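Local coordinates for acetylglutamate kinase (Streptococcus mutans, PDB 3L86), which probably catalyses the ATP-dependent phosphorylation of N-acetyl-L-glutamate to N-acetyl-L-glutamyl 5-phosphate, the second step from glutamate towards N-acetylornithine in arginine biosynthesis, at residues A[123-133]-A[168-177]; A[253-264]-A[271-279]. All coordinates share one frame; numbering follows the deposited sequence.

Contact 1 of 2, residues A[123-133]-A[168-177]; sequences LRQAGVSCQQL and FLENRQIPIL
Cys130 and Ile176 meet on one face of a parallel strand pair, 130-132 against 174-177, in the central sheet of this amino acid kinase fold. Here the packing is tight: Ile176 CD1 lies 3.9 Å from Cys130 SG and also reaches Leu123 CD1 tip to tip. CG1 of Ile176 stands anti to its carbonyl carbon (chi1 -62°), and an extended chi2 carries the methyl on to that spot. Two residues earlier on the strand, Ile174 CD1 comes within 3.5 Å of Val128 CG1, with helix 53-64 packed beside both. Leu133 is packed as well, its CD1 off-centre against the Phe168 ring, 4.3 Å from the centroid, and its CD2 beside Leu177 CD1. The solvent side is looser: Ser129 OG gives a long 3.3 Å hydrogen bond to Arg172 O, and Gln131 CG stays 4.2 Å from Phe168 CE1. Arg124, extended from the last turn of the helix, grips Cys130 O side-on with NE and NH2, the oxygen somewhat out of the guanidinium plane. Four backbone bonds form the ladder, among them a nearly straight one (175°) from Ile176 N to Gln131 O. Apolar contacts thus bury Ile174, Ile176 and Leu133, while Cys130 O, which the ladder does not use, takes two N-H groups from Arg124.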
loop_
_atom_site.group_PDB
_atom_site.type_symbol
_atom_site.label_atom_id
_atom_site.label_comp_id
_atom_site.label_asym_id
_atom_site.label_seq_id
_atom_site.Cartn_x
_atom_site.Cartn_y
_atom_site.Cartn_z
ATOM N N LEU A 123 -1.464 -16.808 -2.959
ATOM C CA LEU A 123 0.001 -16.924 -3.107
ATOM C C LEU A 123 0.538 -18.315 -2.682
ATOM O O LEU A 123 1.336 -18.967 -3.430
ATOM C CB LEU A 123 0.721 -15.805 -2.324
ATOM C CG LEU A 123 0.616 -14.370 -2.894
ATOM C CD1 LEU A 123 1.004 -13.241 -1.879
ATOM C CD2 LEU A 123 1.500 -14.266 -4.142
ATOM N N ARG A 124 0.152 -18.781 -1.485
ATOM C CA ARG A 124 0.555 -20.127 -1.062
ATOM C C ARG A 124 0.085 -21.222 -2.019
ATOM O O ARG A 124 0.848 -22.132 -2.354
ATOM C CB ARG A 124 0.174 -20.411 0.394
ATOM C CG ARG A 124 1.043 -19.676 1.417
ATOM C CD ARG A 124 0.519 -19.855 2.891
ATOM N NE ARG A 124 1.485 -19.349 3.869
ATOM C CZ ARG A 124 1.330 -19.404 5.189
ATOM N NH1 ARG A 124 0.252 -19.925 5.733
ATOM N NH2 ARG A 124 2.251 -18.924 5.984
ATOM N N GLN A 125 -1.154 -21.147 -2.476
ATOM C CA GLN A 125 -1.645 -22.104 -3.443
ATOM C C GLN A 125 -0.811 -22.070 -4.718
ATOM O O GLN A 125 -0.719 -23.073 -5.437
ATOM C CB GLN A 125 -3.141 -21.881 -3.760
ATOM C CG GLN A 125 -4.033 -22.647 -2.822
ATOM C CD GLN A 125 -5.305 -21.941 -2.423
ATOM O OE1 GLN A 125 -5.877 -21.145 -3.181
ATOM N NE2 GLN A 125 -5.769 -22.232 -1.206
ATOM N N ALA A 126 -0.179 -20.940 -5.006
ATOM C CA ALA A 126 0.643 -20.894 -6.198
ATOM C C ALA A 126 2.098 -21.298 -5.948
ATOM O O ALA A 126 2.911 -21.167 -6.851
ATOM C CB ALA A 126 0.557 -19.506 -6.886
ATOM N N GLY A 127 2.447 -21.766 -4.741
ATOM C CA GLY A 127 3.830 -22.144 -4.442
ATOM C C GLY A 127 4.748 -21.039 -3.912
ATOM O O GLY A 127 5.916 -21.285 -3.639
ATOM N N VAL A 128 4.223 -19.827 -3.711
ATOM C CA VAL A 128 4.988 -18.742 -3.040
ATOM C C VAL A 128 5.049 -18.900 -1.507
ATOM O O VAL A 128 4.019 -19.151 -0.854
ATOM C CB VAL A 128 4.380 -17.368 -3.377
ATOM C CG1 VAL A 128 5.151 -16.235 -2.673
ATOM C CG2 VAL A 128 4.398 -17.174 -4.886
ATOM N N SER A 129 6.242 -18.772 -0.944
ATOM C CA SER A 129 6.425 -18.781 0.486
ATOM C C SER A 129 6.250 -17.376 1.076
ATOM O O SER A 129 6.963 -16.460 0.688
ATOM C CB SER A 129 7.804 -19.386 0.843
ATOM O OG SER A 129 8.237 -18.864 2.096
ATOM N N CYS A 130 5.274 -17.218 1.982
ATOM C CA CYS A 130 4.828 -15.903 2.492
ATOM C C CYS A 130 4.071 -16.080 3.832
ATOM O O CYS A 130 3.678 -17.203 4.173
ATOM C CB CYS A 130 3.855 -15.206 1.491
ATOM S SG CYS A 130 2.326 -16.130 1.067
ATOM N N GLN A 131 3.827 -14.969 4.544
ATOM C CA GLN A 131 3.167 -15.015 5.864
ATOM C C GLN A 131 2.462 -13.690 6.153
ATOM O O GLN A 131 3.080 -12.675 6.075
ATOM C CB GLN A 131 4.229 -15.280 6.985
ATOM C CG GLN A 131 3.642 -15.265 8.410
ATOM C CD GLN A 131 2.581 -16.329 8.599
ATOM O OE1 GLN A 131 2.859 -17.523 8.432
ATOM N NE2 GLN A 131 1.355 -15.918 8.967
ATOM N N GLN A 132 1.176 -13.707 6.481
ATOM C CA GLN A 132 0.475 -12.490 6.981
ATOM C C GLN A 132 0.978 -12.113 8.380
ATOM O O GLN A 132 0.968 -12.991 9.279
ATOM C CB GLN A 132 -1.035 -12.769 7.022
ATOM C CG GLN A 132 -1.902 -11.689 7.627
ATOM C CD GLN A 132 -3.407 -12.052 7.519
ATOM O OE1 GLN A 132 -3.825 -13.177 7.826
ATOM N NE2 GLN A 132 -4.199 -11.116 7.069
ATOM N N LEU A 133 1.448 -10.865 8.590
ATOM C CA LEU A 133 1.646 -10.373 9.971
ATOM C C LEU A 133 0.337 -10.038 10.695
ATOM O O LEU A 133 -0.539 -9.405 10.103
ATOM C CB LEU A 133 2.596 -9.154 10.022
ATOM C CG LEU A 133 4.100 -9.521 9.907
ATOM C CD1 LEU A 133 4.395 -10.284 8.658
ATOM C CD2 LEU A 133 5.008 -8.262 9.984
ATOM N N PHE A 168 12.153 -12.205 8.215
ATOM C CA PHE A 168 11.388 -12.879 7.184
ATOM C C PHE A 168 12.226 -12.960 5.920
ATOM O O PHE A 168 12.315 -14.014 5.330
ATOM C CB PHE A 168 10.070 -12.124 6.864
ATOM C CG PHE A 168 9.072 -12.209 7.954
ATOM C CD1 PHE A 168 8.235 -13.288 8.047
ATOM C CD2 PHE A 168 9.022 -11.231 8.938
ATOM C CE1 PHE A 168 7.322 -13.396 9.098
ATOM C CE2 PHE A 168 8.112 -11.327 9.972
ATOM C CZ PHE A 168 7.256 -12.415 10.049
ATOM N N LEU A 169 12.817 -11.852 5.481
ATOM C CA LEU A 169 13.526 -11.915 4.212
ATOM C C LEU A 169 14.730 -12.879 4.325
ATOM O O LEU A 169 15.015 -13.635 3.400
ATOM C CB LEU A 169 13.981 -10.534 3.734
ATOM C CG LEU A 169 13.008 -9.358 3.524
ATOM C CD1 LEU A 169 13.748 -8.067 3.166
ATOM C CD2 LEU A 169 11.982 -9.689 2.489
ATOM N N GLU A 170 15.423 -12.859 5.467
ATOM C CA GLU A 170 16.618 -13.698 5.606
ATOM C C GLU A 170 16.156 -15.126 5.518
ATOM O O GLU A 170 16.925 -16.045 5.234
ATOM C CB GLU A 170 17.343 -13.443 6.942
ATOM N N ASN A 171 14.863 -15.313 5.735
ATOM C CA ASN A 171 14.304 -16.640 5.770
ATOM C C ASN A 171 13.658 -16.998 4.406
ATOM O O ASN A 171 12.987 -17.996 4.285
ATOM C CB ASN A 171 13.313 -16.731 6.932
ATOM C CG ASN A 171 13.246 -18.113 7.536
ATOM O OD1 ASN A 171 14.255 -18.628 8.042
ATOM N ND2 ASN A 171 12.044 -18.723 7.528
ATOM N N ARG A 172 13.865 -16.183 3.392
ATOM C CA ARG A 172 13.236 -16.356 2.087
ATOM C C ARG A 172 11.727 -16.523 2.221
ATOM O O ARG A 172 11.142 -17.430 1.579
ATOM C CB ARG A 172 13.837 -17.560 1.358
ATOM C CG ARG A 172 15.292 -17.381 0.959
ATOM C CD ARG A 172 15.876 -18.558 0.193
ATOM N NE ARG A 172 17.292 -18.368 -0.106
ATOM C CZ ARG A 172 18.066 -19.290 -0.662
ATOM N NH1 ARG A 172 17.563 -20.474 -0.987
ATOM N NH2 ARG A 172 19.345 -19.030 -0.899
ATOM N N GLN A 173 11.010 -15.652 2.920
ATOM C CA GLN A 173 9.532 -15.708 3.059
ATOM C C GLN A 173 9.060 -14.263 2.824
ATOM O O GLN A 173 9.758 -13.322 3.232
ATOM C CB GLN A 173 9.165 -16.170 4.479
ATOM C CG GLN A 173 7.894 -17.019 4.625
ATOM C CD GLN A 173 7.496 -17.258 6.084
ATOM O OE1 GLN A 173 7.923 -16.525 6.987
ATOM N NE2 GLN A 173 6.658 -18.269 6.317
ATOM N N ILE A 174 7.949 -14.063 2.106
ATOM C CA ILE A 174 7.485 -12.676 1.837
ATOM C C ILE A 174 6.563 -12.245 2.972
ATOM O O ILE A 174 5.521 -12.868 3.177
ATOM C CB ILE A 174 6.713 -12.558 0.499
ATOM C CG1 ILE A 174 7.617 -12.968 -0.680
ATOM C CG2 ILE A 174 6.223 -11.117 0.291
ATOM C CD1 ILE A 174 6.886 -13.216 -2.010
ATOM N N PRO A 175 6.943 -11.181 3.704
ATOM C CA PRO A 175 5.950 -10.665 4.663
ATOM C C PRO A 175 4.823 -9.922 3.961
ATOM O O PRO A 175 5.111 -9.059 3.137
ATOM C CB PRO A 175 6.740 -9.656 5.494
ATOM C CG PRO A 175 7.950 -9.193 4.591
ATOM C CD PRO A 175 8.274 -10.509 3.803
ATOM N N ILE A 176 3.573 -10.226 4.349
ATOM C CA ILE A 176 2.360 -9.472 3.939
ATOM C C ILE A 176 1.817 -8.536 5.058
ATOM O O ILE A 176 1.392 -9.004 6.163
ATOM C CB ILE A 176 1.273 -10.437 3.434
ATOM C CG1 ILE A 176 1.782 -11.197 2.176
ATOM C CG2 ILE A 176 -0.032 -9.679 3.051
ATOM C CD1 ILE A 176 1.015 -12.551 1.911
ATOM N N LEU A 177 1.835 -7.231 4.768
ATOM C CA LEU A 177 1.412 -6.179 5.725
ATOM C C LEU A 177 0.171 -5.404 5.354
ATOM O O LEU A 177 0.164 -4.611 4.402
ATOM C CB LEU A 177 2.474 -5.115 5.826
ATOM C CG LEU A 177 3.528 -5.020 6.858
ATOM C CD1 LEU A 177 4.352 -6.315 6.831
ATOM C CD2 LEU A 177 4.422 -3.777 6.556
HETATM O O HOH W 1 -0.735 -8.040 7.694
#

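Contact 2 of 2, residues A[253-264]-A[271-279]; sequences AAKTVAAGVGQV and LTGTLITAD
Ile276, Val257 and Val264 bury the most surface in this contact, in which a β-hairpin, strands 263-267 and 274-277, has its second strand passing beside the end of helix 246-258. Ile276 and Val264 face each other as an antiparallel hydrogen-bonded pair. Val264 N reaches Ile276 O almost straight (177°), and Ile276 N returns a 2.9 Å bond to Val264 O. The side chains of the pair leave on the same face of the sheet, with Val264 CB 4.3 Å from Ile276 CB, and on that face Val264 also touches Leu211 of strand 208-212. Ile276 continues towards the helix: CG1 is anti to the carbonyl carbon (chi1 -66°), and its terminal CD1 is pressed against Ala253 CB at 3.2 Å, tighter than normal carbon contact. One turn on, Val257 lays its two methyls along the backbone at the end of the strand. Its CG1 lies 3.5 Å from Ile276 O, and its CG2 rests against the Ala278 backbone, 3.6 Å from Ala278 N. Between helix and strand the chain turns at Gly260, whose positive phi completes a Schellman motif. On the more open side, Thr277 CG2 is 3.9 Å from Gly262 O, and one water ties the ends together, donating to Gly262 O and accepting from Ala278 N at 2.8 Å.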
loop_
_atom_site.group_PDB
_atom_site.type_symbol
_atom_site.label_atom_id
_atom_site.label_comp_id
_atom_site.label_asym_id
_atom_site.label_seq_id
_atom_site.Cartn_x
_atom_site.Cartn_y
_atom_site.Cartn_z
ATOM N N ALA A 253 4.001 8.279 -4.499
ATOM C CA ALA A 253 4.978 8.054 -5.570
ATOM C C ALA A 253 6.085 9.144 -5.586
ATOM O O ALA A 253 7.281 8.832 -5.684
ATOM C CB ALA A 253 4.281 7.982 -6.968
ATOM N N ALA A 254 5.680 10.418 -5.493
ATOM C CA ALA A 254 6.635 11.527 -5.534
ATOM C C ALA A 254 7.596 11.573 -4.335
ATOM O O ALA A 254 8.784 11.846 -4.509
ATOM C CB ALA A 254 5.877 12.883 -5.656
ATOM N N LYS A 255 7.079 11.318 -3.139
ATOM C CA LYS A 255 7.835 11.289 -1.864
ATOM C C LYS A 255 8.885 10.143 -1.855
ATOM O O LYS A 255 10.015 10.311 -1.347
ATOM C CB LYS A 255 6.819 11.183 -0.729
ATOM C CG LYS A 255 7.337 10.956 0.671
ATOM C CD LYS A 255 6.356 11.513 1.693
ATOM C CE LYS A 255 6.495 10.799 3.043
ATOM N NZ LYS A 255 5.995 11.647 4.213
ATOM N N THR A 256 8.526 9.010 -2.485
ATOM C CA THR A 256 9.387 7.807 -2.647
ATOM C C THR A 256 10.617 8.042 -3.532
ATOM O O THR A 256 11.751 7.771 -3.089
ATOM C CB THR A 256 8.509 6.571 -3.169
ATOM O OG1 THR A 256 7.498 6.337 -2.199
ATOM C CG2 THR A 256 9.296 5.228 -3.357
ATOM N N VAL A 257 10.421 8.562 -4.760
ATOM C CA VAL A 257 11.544 8.877 -5.635
ATOM C C VAL A 257 12.419 10.052 -5.116
ATOM O O VAL A 257 13.642 10.087 -5.329
ATOM C CB VAL A 257 11.100 9.100 -7.138
ATOM C CG1 VAL A 257 10.353 7.848 -7.680
ATOM C CG2 VAL A 257 10.260 10.379 -7.287
ATOM N N ALA A 258 11.780 11.007 -4.471
ATOM C CA ALA A 258 12.465 12.131 -3.839
ATOM C C ALA A 258 13.437 11.669 -2.730
ATOM O O ALA A 258 14.401 12.367 -2.412
ATOM C CB ALA A 258 11.431 13.173 -3.296
ATOM N N ALA A 259 13.236 10.464 -2.203
ATOM C CA ALA A 259 14.044 10.002 -1.093
ATOM C C ALA A 259 15.088 9.001 -1.594
ATOM O O ALA A 259 15.852 8.408 -0.802
ATOM C CB ALA A 259 13.175 9.432 0.012
ATOM N N GLY A 260 15.130 8.818 -2.909
ATOM C CA GLY A 260 16.192 8.047 -3.538
ATOM C C GLY A 260 15.782 6.692 -4.141
ATOM O O GLY A 260 16.592 6.045 -4.787
ATOM N N VAL A 261 14.531 6.272 -3.978
ATOM C CA VAL A 261 14.047 5.050 -4.667
ATOM C C VAL A 261 14.054 5.307 -6.187
ATOM O O VAL A 261 13.515 6.323 -6.662
ATOM C CB VAL A 261 12.626 4.570 -4.164
ATOM C CG1 VAL A 261 12.182 3.334 -4.961
ATOM C CG2 VAL A 261 12.668 4.228 -2.658
ATOM N N GLY A 262 14.662 4.407 -6.957
ATOM C CA GLY A 262 14.928 4.717 -8.362
ATOM C C GLY A 262 13.730 4.865 -9.306
ATOM O O GLY A 262 13.755 5.723 -10.205
ATOM N N GLN A 263 12.679 4.042 -9.113
ATOM C CA GLN A 263 11.450 4.100 -9.940
ATOM C C GLN A 263 10.157 3.751 -9.150
ATOM O O GLN A 263 10.200 2.844 -8.300
ATOM C CB GLN A 263 11.550 3.070 -11.049
ATOM C CG GLN A 263 12.763 3.165 -11.954
ATOM C CD GLN A 263 12.673 2.103 -13.009
ATOM O OE1 GLN A 263 12.386 0.912 -12.720
ATOM N NE2 GLN A 263 12.847 2.514 -14.254
ATOM N N VAL A 264 9.039 4.474 -9.398
ATOM C CA VAL A 264 7.705 4.027 -8.959
ATOM C C VAL A 264 6.784 3.723 -10.204
ATOM O O VAL A 264 6.783 4.484 -11.176
ATOM C CB VAL A 264 7.030 5.100 -8.034
ATOM C CG1 VAL A 264 5.610 4.640 -7.594
ATOM C CG2 VAL A 264 7.862 5.369 -6.814
ATOM N N LEU A 271 4.206 -4.779 -14.475
ATOM C CA LEU A 271 5.246 -4.434 -15.495
ATOM C C LEU A 271 5.006 -3.132 -16.317
ATOM O O LEU A 271 5.968 -2.384 -16.592
ATOM C CB LEU A 271 5.498 -5.619 -16.465
ATOM C CG LEU A 271 5.816 -7.037 -15.944
ATOM C CD1 LEU A 271 5.770 -8.084 -17.132
ATOM C CD2 LEU A 271 7.130 -7.150 -15.111
ATOM N N THR A 272 3.747 -2.832 -16.665
ATOM C CA THR A 272 3.399 -1.655 -17.529
ATOM C C THR A 272 2.397 -0.669 -16.877
ATOM O O THR A 272 1.612 -1.066 -15.980
ATOM C CB THR A 272 2.855 -2.129 -18.903
ATOM O OG1 THR A 272 1.577 -2.763 -18.740
ATOM C CG2 THR A 272 3.861 -3.109 -19.569
ATOM N N GLY A 273 2.415 0.602 -17.304
ATOM C CA GLY A 273 1.596 1.664 -16.662
ATOM C C GLY A 273 2.269 3.044 -16.693
ATOM O O GLY A 273 2.926 3.418 -17.683
ATOM N N THR A 274 2.100 3.845 -15.665
ATOM C CA THR A 274 2.799 5.131 -15.666
ATOM C C THR A 274 4.070 5.066 -14.805
ATOM O O THR A 274 3.991 4.700 -13.631
ATOM C CB THR A 274 1.893 6.228 -15.057
ATOM O OG1 THR A 274 0.674 6.347 -15.813
ATOM C CG2 THR A 274 2.650 7.586 -14.939
ATOM N N LEU A 275 5.228 5.439 -15.373
ATOM C CA LEU A 275 6.485 5.526 -14.614
ATOM C C LEU A 275 6.801 6.892 -14.012
ATOM O O LEU A 275 6.776 7.903 -14.715
ATOM C CB LEU A 275 7.654 5.160 -15.499
ATOM C CG LEU A 275 8.105 3.724 -15.524
ATOM C CD1 LEU A 275 8.530 3.246 -14.140
ATOM C CD2 LEU A 275 6.977 2.900 -16.064
ATOM N N ILE A 276 7.131 6.915 -12.727
ATOM C CA ILE A 276 7.469 8.127 -11.992
ATOM C C ILE A 276 8.921 8.105 -11.527
ATOM O O ILE A 276 9.404 7.089 -10.933
ATOM C CB ILE A 276 6.530 8.306 -10.783
ATOM C CG1 ILE A 276 5.096 8.558 -11.255
ATOM C CG2 ILE A 276 7.012 9.443 -9.896
ATOM C CD1 ILE A 276 4.068 8.483 -10.147
ATOM N N THR A 277 9.704 9.163 -11.803
ATOM C CA THR A 277 11.103 9.275 -11.374
ATOM C C THR A 277 11.377 10.657 -10.781
ATOM O O THR A 277 10.549 11.576 -10.905
ATOM C CB THR A 277 12.065 8.976 -12.496
ATOM O OG1 THR A 277 11.853 9.912 -13.556
ATOM C CG2 THR A 277 11.838 7.580 -13.009
ATOM N N ALA A 278 12.494 10.803 -10.068
ATOM C CA ALA A 278 12.765 12.058 -9.342
ATOM C C ALA A 278 13.018 13.115 -10.396
ATOM O O ALA A 278 12.530 14.244 -10.321
ATOM C CB ALA A 278 13.987 11.900 -8.455
ATOM N N ASP A 279 13.822 12.731 -11.373
ATOM C CA ASP A 279 13.849 13.461 -12.632
ATOM C C ASP A 279 13.727 12.443 -13.747
ATOM O O ASP A 279 14.218 12.693 -14.829
ATOM C CB ASP A 279 15.147 14.290 -12.818
ATOM C CG ASP A 279 15.794 14.711 -11.500
ATOM O OD1 ASP A 279 15.313 15.666 -10.821
ATOM O OD2 ASP A 279 16.824 14.078 -11.170
HETATM O O HOH W 2 14.199 8.627 -9.566
#

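How the contacts relate
Contact 1 closes before contact 2 opens along the chain, and their centres lie 25 Å apart, with nearest atoms about 14 Å from each other. What they share is one mixed sheet. From strand 130-132 it runs through 174-182, 68-73, 38-43 and 208-212 to 263-267 and 274-277, with contact 1 at the strand 130-132 end. The side chain of Leu177 in contact 1 is about 12 Å from bound N-acetyl-L-glutamate, and that of Thr274 in contact 2 about 8 Å from bound ADP. The side chains of Leu177 and Val264 are each about 9 Å from that of Lys42, a predicted transition-state stabiliser. One sheet thus links the surroundings of both ligands, consistent with holding their sites in fixed relation.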